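Local coordinates for protein farnesyl diphosphate synthase (Rhodobacter capsulatus, PDB 3M0G) that probably elongates prenyl diphosphates by condensing an allylic partner such as farnesyl diphosphate with isopentenyl diphosphate, using magnesium as cofactor, at residues M34-Q39 and G94-H99; G28-A33 and V108-A113; G199-Y204 and A265-Y270; L117-C122 and A135-L140. All blocks are in the same frame, centred on the assembly; numbering follows the deposited sequence.

Interaction 1 of 4, residues M34-Q39 and G94-H99; sequences MAYAAQ and GLPTVH
Tyr36 reaches across from helix 29-37 and lays the hydroxyl end of its ring against the short strand 95-96. Its OH donates a hydrogen bond to the backbone O of Pro96, 2.6 Å away, and the oxygen lies at the edge of the ring, in its plane. The bond arrives at a C=O...donor angle of 141°, and the phenol oxygen is tilted by 15° from the carbonyl plane. A fully trans first torsion (chi1 -178°) carries the ring that far out from the helix. Beside the bond, Leu95 CB packs 3.6 Å from Tyr36 OH, and Pro96 CD lies 3.7 Å from that same OH, so carbon lines part of the approach to the phenol oxygen. Farther back along the ring, Val98 CG2 meets Tyr36 CD2 at 3.9 Å, near the ring plane. Val98 CG2 also touches Ala37 CB at 4.0 Å and so fits beside two neighbouring residues of the helix. The segment 94-99 lies a few residues after the first aspartate-rich motif of the polyprenyl synthases, which in this family binds diphosphate through magnesium. Thr97 occupies the N-cap position of helix 98-101, and its OG1 is hydrogen-bonded to the backbone O of Asp89, which ties this turn back to the residues just after the motif. Trp102 meets the Tyr36 ring edge-to-face, while Val79 of helix 60-81 packs against both Ala37 and Val98.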
# COMPACT_ATOMS: atom_id res chain seq x y z
N MSE B 34 14.79 -0.02 -2.93
CA MSE B 34 14.04 -0.19 -1.68
C MSE B 34 15.00 -0.22 -0.49
O MSE B 34 14.82 0.49 0.50
CB MSE B 34 13.21 -1.48 -1.70
CG MSE B 34 12.19 -1.56 -2.82
SE MSE B 34 11.31 -3.30 -2.93
CE MSE B 34 10.36 -3.24 -1.23
N ALA B 35 16.03 -1.06 -0.61
CA ALA B 35 17.04 -1.21 0.43
C ALA B 35 17.67 0.15 0.77
O ALA B 35 17.83 0.51 1.95
CB ALA B 35 18.11 -2.22 -0.00
N TYR B 36 17.99 0.91 -0.28
CA TYR B 36 18.60 2.25 -0.15
C TYR B 36 17.65 3.21 0.57
O TYR B 36 18.07 3.96 1.46
CB TYR B 36 18.96 2.77 -1.55
CG TYR B 36 19.64 4.11 -1.62
CD1 TYR B 36 21.04 4.21 -1.51
CD2 TYR B 36 18.91 5.28 -1.84
CE1 TYR B 36 21.67 5.44 -1.58
CE2 TYR B 36 19.54 6.52 -1.91
CZ TYR B 36 20.92 6.59 -1.78
OH TYR B 36 21.55 7.80 -1.86
N ALA B 37 16.37 3.17 0.21
CA ALA B 37 15.35 4.08 0.77
C ALA B 37 15.07 3.81 2.23
O ALA B 37 14.79 4.72 3.00
CB ALA B 37 14.08 4.00 -0.03
N ALA B 38 15.17 2.54 2.61
CA ALA B 38 14.88 2.11 3.97
C ALA B 38 16.09 2.13 4.91
O ALA B 38 15.96 1.81 6.08
CB ALA B 38 14.23 0.72 3.95
N GLN B 39 17.26 2.52 4.39
CA GLN B 39 18.50 2.60 5.17
C GLN B 39 18.53 3.89 5.98
O GLN B 39 18.13 4.96 5.49
CB GLN B 39 19.73 2.55 4.25
CG GLN B 39 20.19 1.16 3.84
CD GLN B 39 21.11 1.15 2.60
OE1 GLN B 39 21.78 2.14 2.28
NE2 GLN B 39 21.15 0.01 1.93
N GLY B 94 21.83 14.50 2.83
CA GLY B 94 23.10 14.72 2.14
C GLY B 94 23.52 13.68 1.10
O GLY B 94 24.63 13.76 0.57
N LEU B 95 22.65 12.72 0.82
CA LEU B 95 22.91 11.70 -0.21
C LEU B 95 21.85 11.78 -1.31
O LEU B 95 20.72 12.18 -1.04
CB LEU B 95 22.90 10.30 0.40
CG LEU B 95 23.95 10.03 1.48
CD1 LEU B 95 23.27 9.48 2.71
CD2 LEU B 95 25.04 9.10 0.96
N PRO B 96 22.21 11.38 -2.55
CA PRO B 96 21.25 11.45 -3.66
C PRO B 96 19.95 10.71 -3.34
O PRO B 96 19.96 9.70 -2.62
CB PRO B 96 21.97 10.72 -4.79
CG PRO B 96 23.44 10.84 -4.44
CD PRO B 96 23.48 10.74 -2.96
N THR B 97 18.84 11.22 -3.86
CA THR B 97 17.55 10.59 -3.59
C THR B 97 17.38 9.38 -4.50
O THR B 97 18.22 9.13 -5.38
CB THR B 97 16.36 11.57 -3.76
OG1 THR B 97 16.51 12.28 -5.00
CG2 THR B 97 16.32 12.56 -2.60
N VAL B 98 16.31 8.62 -4.29
CA VAL B 98 16.11 7.41 -5.09
C VAL B 98 15.92 7.76 -6.56
O VAL B 98 16.52 7.14 -7.43
CB VAL B 98 14.95 6.56 -4.59
CG1 VAL B 98 14.57 5.50 -5.63
CG2 VAL B 98 15.34 5.89 -3.27
N HIS B 99 15.08 8.76 -6.81
CA HIS B 99 14.76 9.16 -8.17
C HIS B 99 16.00 9.75 -8.88
O HIS B 99 16.12 9.65 -10.10
CB HIS B 99 13.55 10.10 -8.20
CG HIS B 99 13.89 11.54 -8.02
ND1 HIS B 99 13.94 12.15 -6.79
CD2 HIS B 99 14.19 12.50 -8.93
CE1 HIS B 99 14.26 13.42 -6.94
NE2 HIS B 99 14.41 13.66 -8.23

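Interaction 2 of 4, residues G28-A33 and V108-A113; sequences GDLRDA and VLAGDA
Leu30 CD1 is the group that does most of the touching, and the contact is van der Waals packing, made of apolar side chains and one piece of backbone. Leu30 CD1 rests on the backbone of helix 104-121, 3.6 Å from Leu109 O. Three side chains of that helix sit around Leu30 CD1: Leu109 CB at 4.0 Å, Ala113 CB at 4.3 Å and Ala110 CB at 4.4 Å. With chi1 at 171°, Leu30 points its branched end out to the partner helix rather than back along its own. One turn on, a second apolar pair brings methyl against methyl, Ala33 CB to Ala110 CB at 3.8 Å. With alanines at the crossing, the segment axes come to 9.0 Å, at an angle of 68° between their directions.

No hydrogen bond spans the gap. The polar groups work outside it: Asp112 OD2 is bonded to His80 ND1 of the second subunit, and Asp112 O to Gln115 NE2 of that subunit, while Arg31 NH1 holds Leu25 O. Further packing also comes from the partner copy, with Val150 of the second subunit against Leu30 and its Gln153 against Leu109. A steeply crossing helix laid over a helix that runs along the dimer interface suits the mainly helical fold of the polyprenyl synthases, whose subunits pair through such helices.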
# COMPACT_ATOMS: atom_id res chain seq x y z
N GLY B 28 17.73 -7.13 -7.94
CA GLY B 28 17.46 -6.16 -9.01
C GLY B 28 17.49 -4.72 -8.55
O GLY B 28 17.64 -4.44 -7.36
N ASP B 29 17.32 -3.80 -9.50
CA ASP B 29 17.30 -2.36 -9.22
C ASP B 29 16.18 -1.99 -8.24
O ASP B 29 16.37 -1.12 -7.37
CB ASP B 29 17.10 -1.58 -10.53
CG ASP B 29 18.39 -1.45 -11.35
OD1 ASP B 29 18.39 -1.79 -12.55
OD2 ASP B 29 19.42 -1.01 -10.79
N LEU B 30 15.04 -2.66 -8.37
CA LEU B 30 13.90 -2.43 -7.49
C LEU B 30 14.24 -2.77 -6.03
O LEU B 30 13.93 -1.99 -5.14
CB LEU B 30 12.66 -3.20 -7.95
CG LEU B 30 11.44 -3.24 -7.01
CD1 LEU B 30 10.63 -1.93 -6.97
CD2 LEU B 30 10.52 -4.41 -7.34
N ARG B 31 14.90 -3.92 -5.80
CA ARG B 31 15.33 -4.27 -4.44
C ARG B 31 16.41 -3.34 -3.86
O ARG B 31 16.33 -2.94 -2.68
CB ARG B 31 15.78 -5.72 -4.32
CG ARG B 31 16.10 -6.13 -2.88
CD ARG B 31 16.56 -7.57 -2.81
NE ARG B 31 17.95 -7.68 -3.23
CZ ARG B 31 18.58 -8.83 -3.45
NH1 ARG B 31 17.93 -9.97 -3.32
NH2 ARG B 31 19.85 -8.81 -3.83
N ASP B 32 17.42 -3.01 -4.67
CA ASP B 32 18.47 -2.05 -4.28
C ASP B 32 17.90 -0.68 -3.91
O ASP B 32 18.32 -0.07 -2.92
CB ASP B 32 19.48 -1.87 -5.41
CG ASP B 32 20.07 -3.18 -5.89
OD1 ASP B 32 20.19 -4.11 -5.06
OD2 ASP B 32 20.40 -3.27 -7.08
N ALA B 33 16.97 -0.19 -4.73
CA ALA B 33 16.30 1.07 -4.49
C ALA B 33 15.54 1.06 -3.17
O ALA B 33 15.63 2.00 -2.38
CB ALA B 33 15.37 1.42 -5.66
N VAL B 108 8.90 5.62 -8.25
CA VAL B 108 7.49 5.22 -8.16
C VAL B 108 7.40 3.78 -7.67
O VAL B 108 6.72 3.46 -6.69
CB VAL B 108 6.79 5.36 -9.53
CG1 VAL B 108 5.34 4.78 -9.50
CG2 VAL B 108 6.84 6.78 -10.01
N LEU B 109 8.15 2.90 -8.34
CA LEU B 109 8.03 1.48 -8.11
C LEU B 109 8.57 1.05 -6.75
O LEU B 109 7.95 0.22 -6.07
CB LEU B 109 8.68 0.69 -9.25
CG LEU B 109 7.99 0.79 -10.61
CD1 LEU B 109 8.70 -0.14 -11.55
CD2 LEU B 109 6.48 0.41 -10.56
N ALA B 110 9.66 1.66 -6.32
CA ALA B 110 10.27 1.29 -5.04
C ALA B 110 9.38 1.74 -3.87
O ALA B 110 9.23 1.02 -2.87
CB ALA B 110 11.69 1.84 -4.94
N GLY B 111 8.81 2.93 -3.98
CA GLY B 111 7.81 3.36 -2.98
C GLY B 111 6.55 2.49 -2.99
O GLY B 111 6.00 2.20 -1.94
N ASP B 112 6.10 2.09 -4.17
CA ASP B 112 4.93 1.22 -4.28
C ASP B 112 5.18 -0.10 -3.52
O ASP B 112 4.32 -0.57 -2.76
CB ASP B 112 4.54 0.96 -5.73
CG ASP B 112 3.86 2.16 -6.40
OD1 ASP B 112 3.46 3.16 -5.73
OD2 ASP B 112 3.72 2.10 -7.62
N ALA B 113 6.37 -0.68 -3.70
CA ALA B 113 6.67 -1.97 -3.09
C ALA B 113 7.04 -1.83 -1.62
O ALA B 113 6.90 -2.78 -0.84
CB ALA B 113 7.77 -2.69 -3.88

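Interaction 3 of 4, residues G199-Y204 and A265-Y270; sequences GPLTAY and AALAPY. Unlike the reference sequence in segment 199-204: Gly199 (reference Ala), Pro200 (reference Leu), Thr202 (reference Ala).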
# COMPACT_ATOMS: atom_id res chain seq x y z
N GLY B 199 -6.50 4.41 23.95
CA GLY B 199 -6.79 5.80 24.33
C GLY B 199 -5.65 6.72 24.72
O GLY B 199 -5.46 7.75 24.08
N PRO B 200 -4.91 6.38 25.80
CA PRO B 200 -3.76 7.16 26.26
C PRO B 200 -2.65 7.32 25.23
O PRO B 200 -2.08 8.39 25.13
CB PRO B 200 -3.23 6.36 27.45
CG PRO B 200 -4.40 5.62 27.97
CD PRO B 200 -5.30 5.35 26.79
N LEU B 201 -2.32 6.28 24.49
CA LEU B 201 -1.29 6.40 23.48
C LEU B 201 -1.77 7.23 22.28
O LEU B 201 -0.97 7.98 21.70
CB LEU B 201 -0.77 5.03 23.05
CG LEU B 201 0.14 4.39 24.10
CD1 LEU B 201 0.16 2.89 23.92
CD2 LEU B 201 1.54 4.98 23.98
N THR B 202 -3.06 7.15 21.96
CA THR B 202 -3.65 8.02 20.92
C THR B 202 -3.59 9.52 21.29
O THR B 202 -3.31 10.38 20.44
CB THR B 202 -5.11 7.59 20.60
OG1 THR B 202 -5.12 6.22 20.21
CG2 THR B 202 -5.71 8.43 19.46
N ALA B 203 -3.83 9.83 22.56
CA ALA B 203 -3.83 11.21 23.04
C ALA B 203 -2.41 11.76 23.08
O ALA B 203 -2.16 12.89 22.64
CB ALA B 203 -4.52 11.31 24.42
N TYR B 204 -1.50 10.96 23.65
CA TYR B 204 -0.05 11.18 23.61
C TYR B 204 0.42 11.55 22.21
O TYR B 204 1.11 12.55 22.01
CB TYR B 204 0.67 9.91 24.11
CG TYR B 204 2.17 9.86 23.85
CD1 TYR B 204 3.08 10.58 24.65
CD2 TYR B 204 2.69 9.09 22.80
CE1 TYR B 204 4.46 10.53 24.40
CE2 TYR B 204 4.07 9.03 22.54
CZ TYR B 204 4.94 9.74 23.34
OH TYR B 204 6.30 9.69 23.09
N ALA B 265 1.07 14.09 29.98
CA ALA B 265 -0.09 13.92 30.87
C ALA B 265 -0.99 12.79 30.37
O ALA B 265 -1.58 12.05 31.16
CB ALA B 265 -0.88 15.24 30.98
N ALA B 266 -1.09 12.64 29.04
CA ALA B 266 -1.86 11.53 28.45
C ALA B 266 -1.41 10.14 28.94
O ALA B 266 -2.19 9.18 28.89
CB ALA B 266 -1.82 11.60 26.93
N LEU B 267 -0.18 10.04 29.43
CA LEU B 267 0.40 8.75 29.81
C LEU B 267 0.40 8.47 31.32
O LEU B 267 0.90 7.43 31.78
CB LEU B 267 1.80 8.59 29.20
CG LEU B 267 1.92 8.59 27.67
CD1 LEU B 267 3.38 8.40 27.29
CD2 LEU B 267 1.08 7.53 26.99
N ALA B 268 -0.21 9.38 32.07
CA ALA B 268 -0.44 9.19 33.51
C ALA B 268 -0.97 7.81 33.92
O ALA B 268 -0.54 7.29 34.94
CB ALA B 268 -1.33 10.33 34.08
N PRO B 269 -1.89 7.19 33.13
CA PRO B 269 -2.34 5.83 33.47
C PRO B 269 -1.19 4.83 33.71
O PRO B 269 -1.26 4.03 34.64
CB PRO B 269 -3.15 5.40 32.24
CG PRO B 269 -3.66 6.66 31.67
CD PRO B 269 -2.65 7.74 31.98
N TYR B 270 -0.15 4.92 32.88
CA TYR B 270 0.98 3.99 32.92
C TYR B 270 2.00 4.22 34.05
O TYR B 270 2.93 3.43 34.21
CB TYR B 270 1.71 3.98 31.57
CG TYR B 270 0.84 3.66 30.37
CD1 TYR B 270 0.34 2.36 30.17
CD2 TYR B 270 0.53 4.63 29.43
CE1 TYR B 270 -0.45 2.07 29.06
CE2 TYR B 270 -0.26 4.35 28.31
CZ TYR B 270 -0.75 3.06 28.14
OH TYR B 270 -1.52 2.76 27.04
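Two first torsions bring Tyr204 and Leu267 together: the tyrosine ring extends trans to its main-chain nitrogen (chi1 167°), and Leu267 turns its CG away from its own carbonyl carbon (chi1 -62°). Leu267 CD1 thereby comes 3.4 Å from Tyr204 CD1, an oblique approach to the ring. The other methyl, Leu267 CD2, reaches 4.0 Å to Leu201 CD2 and also lies 3.8 Å from Tyr204 CB, so the two branches fill the angle between side chains one turn apart on helix 199-219. With an alanine here, both methyls would be gone, which would probably open a gap beside the Tyr204 ring and take from Leu201 CD2 the methyl it packs on. Ala266 sits one residue earlier, within the type I turn that runs from Ala265 to Ala268, and presses its CB to 3.7 Å from Ala203 CB. In this mainly helical prenyltransferase fold the contact joins the first turns of helix 199-219 to the link that leads from helix 249-265 into helix 275-285. The latter helix lies close by: Tyr204 OH is hydrogen-bonded to Leu277 O, and Leu277 also packs on Leu201 and Leu267. At the outer end Pro200, a position where the reference sequence has leucine, places its CB 3.3 Å from Ala266 O and 3.7 Å from Tyr270 CE2. The Tyr270 side chain crosses those of Pro200 and Leu201 at about a right angle, and Leu201 CD1 touches the phenol oxygen, Tyr270 OH, at 3.5 Å. His56 meets the Tyr270 ring with the planes about 80° apart.

Interaction 4 of 4, residues L117-C122 and A135-L140; sequences LAFELC and ALVAAL
Cys122, Leu140 and Phe119 bury the most surface here, and Leu140 CD2 is where they converge. Leu140 CD2 sits over one face of the Phe119 ring as a CH-pi contact, 3.9 Å from the centroid and 17° off the normal, and it also touches Cys122 SG at 3.6 Å. An extended chi1 of -176° sends the leucine across to the ring. The edge of the same ring faces Val137 O, which lies in the ring plane 3.6 Å from Phe119 CE1, while Val137 CG1 packs 3.8 Å from Phe119 CD1. Cys122 fills the next space along: Cys122 CB meets Val137 CG2 at 3.6 Å, and Cys122 SG lies 3.8 Å from Leu136 CD2. A serine in place of Phe119 would probably leave the Leu140 methyl without the ring it covers and lose the stack with Phe119 of the second subunit. Behind the contact, Phe185 of helix 168-194 packs on Leu136 and Leu140. The segments run nearly antiparallel, at 154°, as neighbouring helices joined by a short connection: a helical hairpin of the all-alpha polyprenyl synthase fold, set at the dimer interface.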
# COMPACT_ATOMS: atom_id res chain seq x y z
N LEU B 117 5.36 -3.86 1.20
CA LEU B 117 6.19 -4.50 2.23
C LEU B 117 5.69 -4.21 3.65
O LEU B 117 5.65 -5.15 4.49
CB LEU B 117 7.68 -4.11 2.08
CG LEU B 117 8.69 -4.90 2.93
CD1 LEU B 117 8.71 -6.38 2.53
CD2 LEU B 117 10.09 -4.32 2.73
N ALA B 118 5.39 -2.94 3.93
CA ALA B 118 4.84 -2.52 5.23
C ALA B 118 3.63 -3.38 5.66
O ALA B 118 3.58 -3.87 6.79
CB ALA B 118 4.44 -1.04 5.22
N PHE B 119 2.67 -3.53 4.77
CA PHE B 119 1.47 -4.37 5.02
C PHE B 119 1.77 -5.86 5.20
O PHE B 119 1.11 -6.55 6.02
CB PHE B 119 0.37 -4.09 3.98
CG PHE B 119 -0.37 -2.80 4.24
CD1 PHE B 119 -1.26 -2.71 5.31
CD2 PHE B 119 -0.14 -1.68 3.46
CE1 PHE B 119 -1.92 -1.52 5.60
CE2 PHE B 119 -0.80 -0.46 3.72
CZ PHE B 119 -1.71 -0.39 4.78
N GLU B 120 2.77 -6.36 4.48
CA GLU B 120 3.13 -7.77 4.52
C GLU B 120 3.70 -8.06 5.91
O GLU B 120 3.36 -9.05 6.55
CB GLU B 120 4.18 -8.09 3.45
CG GLU B 120 4.62 -9.56 3.42
CD GLU B 120 5.25 -9.97 2.09
OE1 GLU B 120 6.39 -9.54 1.79
OE2 GLU B 120 4.60 -10.74 1.34
N LEU B 121 4.56 -7.15 6.35
CA LEU B 121 5.16 -7.19 7.68
C LEU B 121 4.15 -7.28 8.81
O LEU B 121 4.41 -7.94 9.80
CB LEU B 121 6.04 -5.96 7.86
CG LEU B 121 7.28 -6.05 6.98
CD1 LEU B 121 8.00 -4.72 6.95
CD2 LEU B 121 8.15 -7.14 7.53
N CYS B 122 3.03 -6.59 8.68
CA CYS B 122 1.91 -6.66 9.64
C CYS B 122 1.29 -8.04 9.82
O CYS B 122 0.49 -8.26 10.74
CB CYS B 122 0.83 -5.65 9.25
SG CYS B 122 1.33 -3.90 9.55
N ALA B 135 -6.06 -5.92 13.35
CA ALA B 135 -6.26 -4.59 13.94
C ALA B 135 -5.04 -3.73 13.61
O ALA B 135 -5.16 -2.51 13.46
CB ALA B 135 -6.47 -4.69 15.44
N LEU B 136 -3.87 -4.36 13.53
CA LEU B 136 -2.63 -3.67 13.14
C LEU B 136 -2.70 -3.15 11.68
O LEU B 136 -2.40 -1.98 11.43
CB LEU B 136 -1.39 -4.55 13.38
CG LEU B 136 -0.07 -3.78 13.36
CD1 LEU B 136 0.06 -2.94 14.62
CD2 LEU B 136 1.11 -4.75 13.21
N VAL B 137 -3.13 -4.01 10.75
CA VAL B 137 -3.34 -3.66 9.33
C VAL B 137 -4.37 -2.54 9.17
O VAL B 137 -4.13 -1.58 8.42
CB VAL B 137 -3.76 -4.91 8.45
CG1 VAL B 137 -4.15 -4.51 7.01
CG2 VAL B 137 -2.65 -5.95 8.45
N ALA B 138 -5.51 -2.66 9.85
CA ALA B 138 -6.57 -1.65 9.77
C ALA B 138 -6.03 -0.29 10.25
O ALA B 138 -6.29 0.73 9.63
CB ALA B 138 -7.82 -2.06 10.58
N ALA B 139 -5.26 -0.31 11.33
CA ALA B 139 -4.73 0.91 11.92
C ALA B 139 -3.70 1.56 11.02
O ALA B 139 -3.68 2.78 10.91
CB ALA B 139 -4.14 0.62 13.31
N LEU B 140 -2.86 0.75 10.36
CA LEU B 140 -1.84 1.23 9.42
C LEU B 140 -2.49 1.83 8.20
O LEU B 140 -2.08 2.90 7.72
CB LEU B 140 -0.91 0.08 8.98
CG LEU B 140 0.29 0.41 8.07
CD1 LEU B 140 1.16 1.55 8.63
CD2 LEU B 140 1.13 -0.81 7.69

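Overall arrangement
From the N terminus, helix 29-37 supplies two contacts. Interaction 2 joins its start to helix 104-121 and closes the longer loop; interaction 1 joins its end to the strand and turn just ahead of that helix and is nested inside. The two touch, with Met34 CE 3.5 Å from Ala113 O. Helix 104-121 continues into interaction 4, which closes a short loop with helix 130-144; Met34 CE lies 4.1 Å from Leu117 CD2. Interactions 2 and 4 reach the second subunit. Interaction 3, last and across the chain's centre from interactions 1 and 2, closes a loop of about 60 residues by joining the start of helix 199-219 to the link between helices 249-265 and 275-285.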